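Side-chain contacts in soluble lytic murein transglycosylase (Escherichia coli, PDB 1QSA), which cleaves the glycosidic bonds between N-acetylmuramic acid and N-acetylglucosamine in peptidoglycan, leaving a 1,6-anhydro bond on the muramic acid residue: residues R302-W307 and A326-E331; E320-Q325 and M346-F351; E340-L345 and M354-R359; Y364-D369 and Y598-G603. All blocks are in the same frame, centred on the assembly; numbering follows the deposited sequence.

Contact 1. Residues R302-W307 and A326-E331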
# COMPACT_ATOMS: atom_id res chain seq x y z
N ARG A 302 3.61 17.93 -30.58
CA ARG A 302 3.48 16.91 -31.62
C ARG A 302 3.59 15.52 -31.01
O ARG A 302 2.89 14.59 -31.41
CB ARG A 302 4.55 17.07 -32.70
CG ARG A 302 4.30 18.26 -33.56
CD ARG A 302 5.23 18.35 -34.75
NE ARG A 302 4.75 19.41 -35.63
CZ ARG A 302 5.41 19.91 -36.67
NH1 ARG A 302 6.61 19.45 -36.99
NH2 ARG A 302 4.86 20.87 -37.40
N GLY A 303 4.50 15.40 -30.04
CA GLY A 303 4.70 14.13 -29.36
C GLY A 303 3.47 13.70 -28.58
O GLY A 303 3.13 12.53 -28.57
N LEU A 304 2.81 14.65 -27.94
CA LEU A 304 1.61 14.32 -27.18
C LEU A 304 0.56 13.77 -28.14
O LEU A 304 -0.10 12.78 -27.84
CB LEU A 304 1.07 15.56 -26.46
CG LEU A 304 -0.23 15.33 -25.69
CD1 LEU A 304 -0.02 14.24 -24.62
CD2 LEU A 304 -0.73 16.63 -25.07
N ASN A 305 0.39 14.44 -29.28
CA ASN A 305 -0.59 14.01 -30.28
C ASN A 305 -0.25 12.60 -30.77
O ASN A 305 -1.10 11.71 -30.76
CB ASN A 305 -0.63 14.99 -31.46
CG ASN A 305 -1.70 14.62 -32.48
OD1 ASN A 305 -1.39 14.23 -33.61
ND2 ASN A 305 -2.96 14.74 -32.09
N THR A 306 1.01 12.39 -31.13
CA THR A 306 1.48 11.10 -31.62
C THR A 306 1.29 9.95 -30.64
O THR A 306 0.71 8.92 -30.96
CB THR A 306 2.97 11.16 -32.00
OG1 THR A 306 3.15 12.08 -33.08
CG2 THR A 306 3.50 9.77 -32.40
N TRP A 307 1.80 10.14 -29.42
CA TRP A 307 1.73 9.11 -28.40
C TRP A 307 0.36 8.84 -27.77
O TRP A 307 0.04 7.70 -27.45
CB TRP A 307 2.85 9.34 -27.38
CG TRP A 307 4.21 9.20 -28.03
CD1 TRP A 307 5.09 10.21 -28.31
CD2 TRP A 307 4.80 8.00 -28.54
NE1 TRP A 307 6.19 9.71 -28.97
CE2 TRP A 307 6.04 8.36 -29.12
CE3 TRP A 307 4.41 6.65 -28.56
CZ2 TRP A 307 6.89 7.42 -29.72
CZ3 TRP A 307 5.25 5.71 -29.15
CH2 TRP A 307 6.48 6.10 -29.73
N ALA A 326 -8.79 16.42 -24.77
CA ALA A 326 -9.51 17.69 -24.78
C ALA A 326 -8.50 18.83 -24.95
O ALA A 326 -8.76 19.78 -25.69
CB ALA A 326 -10.30 17.86 -23.50
N ASP A 327 -7.37 18.74 -24.25
CA ASP A 327 -6.32 19.76 -24.34
C ASP A 327 -5.81 19.92 -25.78
O ASP A 327 -5.66 21.04 -26.28
CB ASP A 327 -5.17 19.41 -23.40
CG ASP A 327 -4.08 20.47 -23.38
OD1 ASP A 327 -4.23 21.48 -22.66
OD2 ASP A 327 -3.08 20.29 -24.10
N LEU A 328 -5.59 18.79 -26.46
CA LEU A 328 -5.14 18.80 -27.85
C LEU A 328 -6.21 19.41 -28.77
O LEU A 328 -5.91 20.25 -29.63
CB LEU A 328 -4.83 17.38 -28.32
CG LEU A 328 -3.59 16.69 -27.76
CD1 LEU A 328 -3.61 15.24 -28.20
CD2 LEU A 328 -2.33 17.42 -28.24
N LEU A 329 -7.46 19.00 -28.56
CA LEU A 329 -8.59 19.49 -29.37
C LEU A 329 -8.79 20.99 -29.21
O LEU A 329 -9.09 21.69 -30.18
CB LEU A 329 -9.88 18.76 -28.98
CG LEU A 329 -9.99 17.32 -29.48
CD1 LEU A 329 -11.16 16.62 -28.77
CD2 LEU A 329 -10.16 17.28 -31.01
N LEU A 330 -8.60 21.50 -27.99
CA LEU A 330 -8.74 22.94 -27.76
C LEU A 330 -7.69 23.69 -28.58
O LEU A 330 -8.02 24.67 -29.24
CB LEU A 330 -8.56 23.29 -26.28
CG LEU A 330 -9.75 22.94 -25.37
CD1 LEU A 330 -9.33 23.08 -23.90
CD2 LEU A 330 -10.91 23.89 -25.69
N GLU A 331 -6.44 23.22 -28.57
CA GLU A 331 -5.39 23.92 -29.32
C GLU A 331 -5.66 23.86 -30.83
O GLU A 331 -5.28 24.78 -31.57
CB GLU A 331 -3.99 23.36 -29.03
CG GLU A 331 -2.91 24.25 -29.64
CD GLU A 331 -1.48 23.84 -29.33
OE1 GLU A 331 -1.24 22.70 -28.86
OE2 GLU A 331 -0.59 24.68 -29.59

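Contact 2. Residues E320-Q325 and M346-F351. With SO4 (sulfate ion), chain B.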
# COMPACT_ATOMS: atom_id res chain seq x y z
N GLU A 320 -7.26 10.99 -17.09
CA GLU A 320 -6.11 11.74 -17.59
C GLU A 320 -6.02 11.84 -19.11
O GLU A 320 -5.79 12.93 -19.64
CB GLU A 320 -4.79 11.20 -17.02
CG GLU A 320 -4.47 9.73 -17.34
CD GLU A 320 -4.85 8.79 -16.22
OE1 GLU A 320 -5.88 9.02 -15.56
OE2 GLU A 320 -4.13 7.78 -16.03
N TRP A 321 -6.26 10.73 -19.80
CA TRP A 321 -6.14 10.74 -21.25
C TRP A 321 -7.31 11.43 -21.93
O TRP A 321 -7.16 11.97 -23.03
CB TRP A 321 -5.87 9.34 -21.79
CG TRP A 321 -4.70 8.66 -21.10
CD1 TRP A 321 -4.61 7.34 -20.77
CD2 TRP A 321 -3.48 9.28 -20.61
NE1 TRP A 321 -3.43 7.09 -20.10
CE2 TRP A 321 -2.72 8.26 -19.99
CE3 TRP A 321 -2.97 10.59 -20.62
CZ2 TRP A 321 -1.47 8.50 -19.38
CZ3 TRP A 321 -1.72 10.83 -20.01
CH2 TRP A 321 -0.99 9.79 -19.40
N ARG A 322 -8.48 11.42 -21.29
CA ARG A 322 -9.62 12.15 -21.83
C ARG A 322 -9.32 13.65 -21.70
O ARG A 322 -9.54 14.42 -22.65
CB ARG A 322 -10.90 11.79 -21.07
CG ARG A 322 -11.37 10.38 -21.37
CD ARG A 322 -12.52 9.98 -20.46
NE ARG A 322 -13.73 10.74 -20.75
CZ ARG A 322 -14.72 10.93 -19.88
NH1 ARG A 322 -14.63 10.45 -18.64
NH2 ARG A 322 -15.79 11.64 -20.23
N TYR A 323 -8.76 14.07 -20.56
CA TYR A 323 -8.43 15.48 -20.39
C TYR A 323 -7.39 15.92 -21.41
O TYR A 323 -7.53 16.97 -22.03
CB TYR A 323 -7.89 15.80 -18.98
CG TYR A 323 -7.44 17.26 -18.88
CD1 TYR A 323 -8.36 18.29 -18.66
CD2 TYR A 323 -6.10 17.61 -19.09
CE1 TYR A 323 -7.96 19.63 -18.66
CE2 TYR A 323 -5.69 18.94 -19.09
CZ TYR A 323 -6.62 19.94 -18.88
OH TYR A 323 -6.22 21.25 -18.88
N TRP A 324 -6.34 15.12 -21.59
CA TRP A 324 -5.29 15.52 -22.54
C TRP A 324 -5.75 15.48 -23.99
O TRP A 324 -5.24 16.24 -24.83
CB TRP A 324 -3.97 14.79 -22.27
CG TRP A 324 -3.33 15.32 -20.99
CD1 TRP A 324 -3.26 14.68 -19.78
CD2 TRP A 324 -2.77 16.63 -20.79
NE1 TRP A 324 -2.72 15.53 -18.83
CE2 TRP A 324 -2.41 16.73 -19.42
CE3 TRP A 324 -2.56 17.74 -21.63
CZ2 TRP A 324 -1.85 17.88 -18.86
CZ3 TRP A 324 -1.99 18.89 -21.07
CH2 TRP A 324 -1.65 18.95 -19.70
N GLN A 325 -6.78 14.68 -24.27
CA GLN A 325 -7.35 14.65 -25.62
C GLN A 325 -8.08 15.99 -25.81
O GLN A 325 -7.98 16.61 -26.86
CB GLN A 325 -8.34 13.50 -25.76
CG GLN A 325 -8.98 13.41 -27.15
CD GLN A 325 -7.96 13.15 -28.24
OE1 GLN A 325 -7.35 14.08 -28.78
NE2 GLN A 325 -7.76 11.88 -28.57
N MET A 346 -16.43 16.73 -15.69
CA MET A 346 -16.94 17.47 -14.55
C MET A 346 -18.06 16.75 -13.78
O MET A 346 -18.30 17.06 -12.62
CB MET A 346 -17.43 18.85 -14.98
CG MET A 346 -16.32 19.84 -15.29
SD MET A 346 -16.96 21.34 -16.10
CE MET A 346 -17.92 22.07 -14.79
N GLN A 347 -18.75 15.84 -14.46
CA GLN A 347 -19.84 15.08 -13.84
C GLN A 347 -19.30 14.03 -12.88
O GLN A 347 -20.04 13.48 -12.06
CB GLN A 347 -20.70 14.42 -14.92
CG GLN A 347 -21.47 15.42 -15.78
CD GLN A 347 -22.25 14.78 -16.91
OE1 GLN A 347 -22.67 15.46 -17.85
NE2 GLN A 347 -22.46 13.47 -16.83
N GLN A 348 -18.01 13.73 -13.02
CA GLN A 348 -17.34 12.72 -12.20
C GLN A 348 -16.66 13.29 -10.97
O GLN A 348 -16.64 14.50 -10.77
CB GLN A 348 -16.35 11.93 -13.05
CG GLN A 348 -16.98 11.27 -14.28
CD GLN A 348 -15.95 10.78 -15.29
OE1 GLN A 348 -16.24 10.68 -16.48
NE2 GLN A 348 -14.74 10.48 -14.82
N ARG A 349 -16.10 12.40 -10.16
CA ARG A 349 -15.44 12.78 -8.92
C ARG A 349 -13.92 12.72 -9.05
O ARG A 349 -13.40 11.85 -9.74
CB ARG A 349 -15.91 11.81 -7.82
CG ARG A 349 -15.41 12.09 -6.42
CD ARG A 349 -15.76 10.91 -5.48
NE ARG A 349 -15.11 9.67 -5.93
CZ ARG A 349 -15.73 8.70 -6.59
NH1 ARG A 349 -17.03 8.76 -6.83
NH2 ARG A 349 -15.04 7.63 -6.97
N GLY A 350 -13.22 13.66 -8.43
CA GLY A 350 -11.77 13.60 -8.45
C GLY A 350 -10.95 14.71 -9.07
O GLY A 350 -11.46 15.75 -9.47
N PHE A 351 -9.65 14.46 -9.10
CA PHE A 351 -8.67 15.41 -9.62
C PHE A 351 -8.97 15.95 -11.02
O PHE A 351 -9.15 17.16 -11.17
CB PHE A 351 -7.27 14.79 -9.60
CG PHE A 351 -6.20 15.70 -10.14
CD1 PHE A 351 -5.67 16.72 -9.36
CD2 PHE A 351 -5.71 15.52 -11.43
CE1 PHE A 351 -4.66 17.54 -9.86
CE2 PHE A 351 -4.71 16.33 -11.94
CZ PHE A 351 -4.18 17.34 -11.16
S SO4 B . -11.61 11.06 -4.78
O1 SO4 B . -10.82 12.28 -5.03
O2 SO4 B . -12.93 11.44 -4.24
O3 SO4 B . -11.79 10.36 -6.06
O4 SO4 B . -10.92 10.17 -3.84

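Contact 3. Residues E340-L345 and M354-R359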
# COMPACT_ATOMS: atom_id res chain seq x y z
N GLU A 340 -17.10 19.23 -24.62
CA GLU A 340 -18.06 18.18 -24.29
C GLU A 340 -17.30 17.16 -23.42
O GLU A 340 -17.85 16.65 -22.44
CB GLU A 340 -18.64 17.53 -25.54
CG GLU A 340 -19.61 16.38 -25.27
CD GLU A 340 -20.75 16.74 -24.31
OE1 GLU A 340 -21.27 17.88 -24.36
OE2 GLU A 340 -21.14 15.86 -23.50
N ILE A 341 -16.04 16.90 -23.76
CA ILE A 341 -15.23 15.96 -22.98
C ILE A 341 -15.04 16.52 -21.57
O ILE A 341 -15.21 15.80 -20.58
CB ILE A 341 -13.82 15.71 -23.60
CG1 ILE A 341 -13.94 14.95 -24.92
CG2 ILE A 341 -12.92 14.92 -22.60
CD1 ILE A 341 -12.61 14.81 -25.68
N LEU A 342 -14.70 17.80 -21.49
CA LEU A 342 -14.50 18.48 -20.20
C LEU A 342 -15.79 18.47 -19.38
O LEU A 342 -15.76 18.21 -18.19
CB LEU A 342 -13.99 19.91 -20.42
CG LEU A 342 -12.60 20.02 -21.07
CD1 LEU A 342 -12.21 21.49 -21.19
CD2 LEU A 342 -11.56 19.26 -20.23
N HIS A 343 -16.92 18.73 -20.03
CA HIS A 343 -18.20 18.73 -19.31
C HIS A 343 -18.54 17.33 -18.80
O HIS A 343 -19.11 17.19 -17.72
CB HIS A 343 -19.32 19.31 -20.17
CG HIS A 343 -19.35 20.81 -20.19
ND1 HIS A 343 -19.46 21.55 -21.35
CD2 HIS A 343 -19.28 21.71 -19.18
CE1 HIS A 343 -19.46 22.84 -21.05
NE2 HIS A 343 -19.35 22.96 -19.74
N GLN A 344 -18.19 16.29 -19.57
CA GLN A 344 -18.45 14.92 -19.13
C GLN A 344 -17.57 14.60 -17.92
O GLN A 344 -18.01 13.96 -16.97
CB GLN A 344 -18.19 13.92 -20.26
CG GLN A 344 -19.32 13.85 -21.26
CD GLN A 344 -20.66 13.59 -20.59
OE1 GLN A 344 -20.92 12.50 -20.09
NE2 GLN A 344 -21.51 14.62 -20.55
N LEU A 345 -16.33 15.08 -17.96
CA LEU A 345 -15.40 14.86 -16.86
C LEU A 345 -15.88 15.52 -15.57
O LEU A 345 -15.78 14.94 -14.49
CB LEU A 345 -14.00 15.37 -17.22
CG LEU A 345 -13.09 14.42 -17.99
CD1 LEU A 345 -11.79 15.13 -18.33
CD2 LEU A 345 -12.80 13.18 -17.14
N MET A 354 -12.06 18.03 -11.50
CA MET A 354 -11.83 19.37 -10.94
C MET A 354 -10.94 20.24 -11.85
O MET A 354 -11.12 21.46 -11.95
CB MET A 354 -11.15 19.28 -9.57
CG MET A 354 -11.97 18.64 -8.47
SD MET A 354 -11.00 18.54 -6.93
CE MET A 354 -12.12 17.58 -5.92
N VAL A 355 -9.96 19.60 -12.49
CA VAL A 355 -9.09 20.29 -13.43
C VAL A 355 -9.97 20.79 -14.58
O VAL A 355 -9.85 21.95 -15.02
CB VAL A 355 -8.02 19.35 -14.03
CG1 VAL A 355 -7.35 20.02 -15.22
CG2 VAL A 355 -6.94 18.99 -13.00
N ALA A 356 -10.85 19.92 -15.05
CA ALA A 356 -11.75 20.22 -16.16
C ALA A 356 -12.58 21.46 -15.88
O ALA A 356 -12.67 22.35 -16.73
CB ALA A 356 -12.64 19.01 -16.49
N ALA A 357 -13.15 21.53 -14.68
CA ALA A 357 -13.96 22.68 -14.27
C ALA A 357 -13.12 23.97 -14.28
O ALA A 357 -13.55 24.99 -14.84
CB ALA A 357 -14.55 22.44 -12.90
N GLN A 358 -11.92 23.93 -13.69
CA GLN A 358 -11.06 25.11 -13.66
C GLN A 358 -10.62 25.51 -15.08
O GLN A 358 -10.57 26.69 -15.39
CB GLN A 358 -9.84 24.87 -12.76
CG GLN A 358 -8.99 26.14 -12.56
CD GLN A 358 -8.20 26.18 -11.25
OE1 GLN A 358 -8.20 25.22 -10.47
NE2 GLN A 358 -7.49 27.28 -11.02
N ARG A 359 -10.36 24.53 -15.94
CA ARG A 359 -9.94 24.81 -17.31
C ARG A 359 -10.98 25.63 -18.08
O ARG A 359 -10.64 26.61 -18.73
CB ARG A 359 -9.60 23.51 -18.07
CG ARG A 359 -9.11 23.73 -19.52
CD ARG A 359 -7.82 24.54 -19.52
NE ARG A 359 -7.37 24.95 -20.85
CZ ARG A 359 -6.66 24.19 -21.68
NH1 ARG A 359 -6.41 22.92 -21.37
NH2 ARG A 359 -6.26 24.68 -22.85

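Contact 4. Residues Y364-D369 and Y598-G603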
# COMPACT_ATOMS: atom_id res chain seq x y z
N TYR A 364 -16.88 23.74 -9.97
CA TYR A 364 -17.02 22.29 -9.86
C TYR A 364 -18.14 21.96 -8.87
O TYR A 364 -18.24 22.58 -7.80
CB TYR A 364 -15.71 21.66 -9.40
CG TYR A 364 -15.81 20.17 -9.20
CD1 TYR A 364 -15.83 19.30 -10.28
CD2 TYR A 364 -15.93 19.62 -7.92
CE1 TYR A 364 -15.98 17.93 -10.11
CE2 TYR A 364 -16.07 18.25 -7.74
CZ TYR A 364 -16.10 17.41 -8.84
OH TYR A 364 -16.28 16.06 -8.67
N GLU A 365 -19.00 21.02 -9.24
CA GLU A 365 -20.11 20.60 -8.38
C GLU A 365 -19.77 19.32 -7.62
O GLU A 365 -19.57 18.27 -8.22
CB GLU A 365 -21.37 20.38 -9.21
CG GLU A 365 -21.97 21.66 -9.77
CD GLU A 365 -23.27 21.42 -10.54
OE1 GLU A 365 -23.39 20.36 -11.20
OE2 GLU A 365 -24.17 22.29 -10.47
N LEU A 366 -19.69 19.44 -6.31
CA LEU A 366 -19.41 18.28 -5.47
C LEU A 366 -20.67 17.46 -5.29
O LEU A 366 -21.72 17.99 -4.94
CB LEU A 366 -18.93 18.72 -4.09
CG LEU A 366 -17.50 19.22 -3.90
CD1 LEU A 366 -17.25 19.43 -2.42
CD2 LEU A 366 -16.55 18.19 -4.42
N LYS A 367 -20.58 16.17 -5.59
CA LYS A 367 -21.72 15.29 -5.38
C LYS A 367 -21.54 14.76 -3.96
O LYS A 367 -20.52 14.14 -3.65
CB LYS A 367 -21.72 14.13 -6.38
CG LYS A 367 -22.79 13.09 -6.08
CD LYS A 367 -22.91 12.05 -7.18
CE LYS A 367 -23.87 10.94 -6.79
NZ LYS A 367 -25.22 11.44 -6.40
N ILE A 368 -22.49 15.07 -3.09
CA ILE A 368 -22.42 14.60 -1.70
C ILE A 368 -23.64 13.77 -1.32
O ILE A 368 -24.74 14.31 -1.17
CB ILE A 368 -22.29 15.78 -0.70
CG1 ILE A 368 -21.09 16.66 -1.08
CG2 ILE A 368 -22.10 15.26 0.73
CD1 ILE A 368 -20.94 17.91 -0.26
N ASP A 369 -23.47 12.45 -1.28
CA ASP A 369 -24.54 11.53 -0.88
C ASP A 369 -24.57 11.54 0.65
O ASP A 369 -23.51 11.51 1.29
CB ASP A 369 -24.24 10.10 -1.33
CG ASP A 369 -24.32 9.92 -2.83
OD1 ASP A 369 -24.69 10.87 -3.55
OD2 ASP A 369 -24.01 8.80 -3.30
N TYR A 598 -11.73 19.72 1.69
CA TYR A 598 -11.61 20.38 2.99
C TYR A 598 -12.03 21.83 2.95
O TYR A 598 -12.72 22.30 3.85
CB TYR A 598 -10.20 20.18 3.58
CG TYR A 598 -10.13 18.89 4.37
CD1 TYR A 598 -10.85 18.75 5.56
CD2 TYR A 598 -9.48 17.76 3.87
CE1 TYR A 598 -10.92 17.52 6.23
CE2 TYR A 598 -9.55 16.51 4.54
CZ TYR A 598 -10.28 16.41 5.70
OH TYR A 598 -10.44 15.17 6.31
N ARG A 599 -11.66 22.53 1.88
CA ARG A 599 -12.06 23.92 1.73
C ARG A 599 -13.59 23.98 1.68
O ARG A 599 -14.19 24.81 2.36
CB ARG A 599 -11.44 24.54 0.47
CG ARG A 599 -9.97 24.92 0.70
CD ARG A 599 -9.30 25.43 -0.57
NE ARG A 599 -10.03 26.55 -1.16
CZ ARG A 599 -9.97 27.81 -0.72
NH1 ARG A 599 -9.18 28.15 0.30
NH2 ARG A 599 -10.68 28.75 -1.33
N TYR A 600 -14.21 23.05 0.96
CA TYR A 600 -15.66 23.02 0.87
C TYR A 600 -16.30 22.87 2.25
O TYR A 600 -17.20 23.65 2.61
CB TYR A 600 -16.14 21.90 -0.06
CG TYR A 600 -17.65 21.81 -0.09
CD1 TYR A 600 -18.40 22.65 -0.91
CD2 TYR A 600 -18.33 20.92 0.75
CE1 TYR A 600 -19.80 22.61 -0.89
CE2 TYR A 600 -19.72 20.87 0.78
CZ TYR A 600 -20.44 21.72 -0.04
OH TYR A 600 -21.81 21.67 -0.02
N PHE A 601 -15.85 21.89 3.02
CA PHE A 601 -16.41 21.65 4.34
C PHE A 601 -16.09 22.75 5.35
O PHE A 601 -16.75 22.84 6.39
CB PHE A 601 -16.04 20.25 4.84
CG PHE A 601 -16.75 19.15 4.09
CD1 PHE A 601 -18.14 19.07 4.10
CD2 PHE A 601 -16.03 18.23 3.33
CE1 PHE A 601 -18.81 18.09 3.36
CE2 PHE A 601 -16.69 17.24 2.59
CZ PHE A 601 -18.09 17.17 2.60
N MET A 602 -15.13 23.60 5.03
CA MET A 602 -14.77 24.72 5.88
C MET A 602 -15.50 26.00 5.43
O MET A 602 -15.30 27.08 6.00
CB MET A 602 -13.26 24.96 5.87
CG MET A 602 -12.48 23.85 6.54
SD MET A 602 -10.72 24.16 6.40
CE MET A 602 -10.09 22.59 6.87
N GLY A 603 -16.32 25.88 4.39
CA GLY A 603 -17.08 27.01 3.90
C GLY A 603 -16.41 27.90 2.86
O GLY A 603 -16.87 29.02 2.61
O HOH W 1 -22.64 20.61 -3.12

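Contact 1. Residues R302-W307 and A326-E331
Leu328 meets Leu304 and Asn305 across two helices, and most of the contact is apolar. The closest pair is methyl to methyl, Leu328 CD2 to Leu304 CD2 at 3.6 Å. Leu304 CD2 and CG both lie against Leu328 CD2, and Leu304 CD2 is also 3.9 Å from Leu328 CG. Leu304 carries CG anti to its backbone N (chi1 177°), and this carries CD2 across to helix 319-331.

The other branch of Leu328 turns to Asn305. Its CD1 lies 3.9 Å from Asn305 CA and 4.0 Å from Asn305 ND2. This is van der Waals contact with the backbone and the amide end of the side chain. An alanine in place of Leu328 would remove both methyl branches, and would be likely to leave a gap facing Leu304 CD2 and the backbone of Asn305.

No hydrogen bond joins the two segments. Asp327 is the charged neighbour: its OD2 stands 4.5 Å from Leu304 CD2, but its charge is engaged elsewhere. It forms salt bridges with Arg301 and Arg359, and a bound glycerol is hydrogen-bonded to OD1. Arg301 also pairs with Glu331, so the start of helix 301-310 is tied to helix 319-331 by charge next to the leucines.

The helix axes approach to 10.7 Å and run at 126° to each other, closer to antiparallel than to parallel. Leu304 also packs on Val292 and Leu296 of helix 285-298. The successive helices 301-310 and 319-331, packed through leucines, are consistent with the alpha-superhelix of this enzyme.

Contact 2. Residues E320-Q325 and M346-F351
Gln348 and Arg322 bury all of the surface that this small contact hides, in nearly equal shares. They meet through one hydrogen bond: Arg322 NH1 donates to Gln348 OE1 at 2.7 Å. The bond is nearly straight, with an angle of 160° at the hydrogen. NH1 sits in the carbonyl plane and uses a lone pair of OE1. The oxygen in turn lies in the guanidinium plane, at its edge, and the two flat groups are turned 29° apart.

The side chains come from opposite directions. Gln348 is extended beyond CG, while Arg322 bends at chi3 (68°) to present NH1. The other end of the amide is held too, since Gln348 NE2 bonds to Asp319. Together the two bonds fix which way the amide faces. A leucine in place of Arg322 would leave Gln348 OE1 without this donor, and would probably make the amide easier to turn.

Arg349 takes no part in this bond; it has a salt bridge to Asp443 and a weak bond from NE to a sulfate ion.

The contact ties helix 319-331 to the loop between helices 335-346 and 351-359. Arg322 touches Ile341, Gln344 and Leu345 of helix 335-346, and Gln348 rests on Pro353 of helix 351-359.

Contact 3. Residues E340-L345 and M354-R359
Ala356 points its CB at helix 335-346, where Leu342 and Leu345 receive it. The methyl lies 3.9 Å from Leu342 CD2 and, about a quarter turn round, 4.0 Å from Leu345 CB. It also sits 3.6 Å from Leu342 O, so it packs against the backbone as well as the side chains. Its small size suits the close approach here, with the Leu342 and Ala356 CA atoms 5.2 Å apart.

The two branches of Leu342 are divided between two partners. CD2 goes to Ala356, while CD1 reaches Arg359 CG at 4.2 Å. Leu342 and Arg359 slant across one another. Arg359 starts toward helix 335-346, then bends at chi2 (62°), so that only its aliphatic part lies against the leucine. The guanidinium leads away and is held elsewhere, by a salt bridge to Asp327 and a hydrogen bond to Tyr323.

The helix axes pass 8.3 Å apart, with their directions at 132°. Such successive helices, nearer antiparallel than parallel and close together at an alanine, are consistent with the alpha-superhelix. Both helices also meet helix 319-331: Leu345 packs on Arg322, and Val355 on Tyr323. On its far side helix 351-359 meets helix 582-601, where Met354 touches Ala593, Ala596 and Tyr597.

Contact 4. Residues Y364-D369 and Y598-G603
Tyr600 reaches from helix 582-601 to two aliphatic side chains of the segment 364-369. Its CB is already in contact, 3.6 Å from Leu366 CD1. CG comes closer to the same methyl, at 3.4 Å. CD1 and CD2 flank it, each 3.7 Å from Leu366 CD1. The methyl therefore sits over one face of the ring near its root. This is a CH-pi contact, with Leu366 CD1 3.8 Å from the ring centroid and 28° off the normal. CG of Tyr600 is anti to the backbone N (chi1 176°), which extends the ring toward the loop.

The segment 364-369 is an extended part of the long loop after helix 351-359. It runs past the C-terminal end of helix 582-601, which closes in a Schellman motif at Gly603, a residue with positive phi. Residues 364-369 and 598-603 are far apart in sequence. The contact joins this loop to helix 582-601, whose Tyr598 and Arg599 touch Ser469 of helix 468-479, within the Slt-type region.

Further out along the ring the partner changes. CE2 lies 3.4 Å from Ile368 CD1, and CZ follows at 3.8 Å. The hydroxyl OH is 3.9 Å from that methyl, and a water links it weakly to Leu366 O. Ile368 CD1 also touches Phe601 CZ. Leu445 of helix 445-448 packs on Leu366, Ile368 and Phe601.

Contacts 1 and 3 are buried, while contacts 2 and 4 lie at the surface. Contacts 1 and 2 share helix 319-331, contact 3 pairs the next two helices, and contact 2 uses the loop between those two. The buried pairs rest on leucines, with one alanine, between crossing helices. Contact 2 depends on a single amide-guanidinium bond, and contact 4 on methyls against an aromatic ring. The salt bridge of Asp327 with Arg359 joins contact 1 to contact 3. Tyr364 connects contact 4 to contacts 2 and 3: its OH probably bonds to Gln348 O of contact 2, and its CB packs on Ala357 of contact 3.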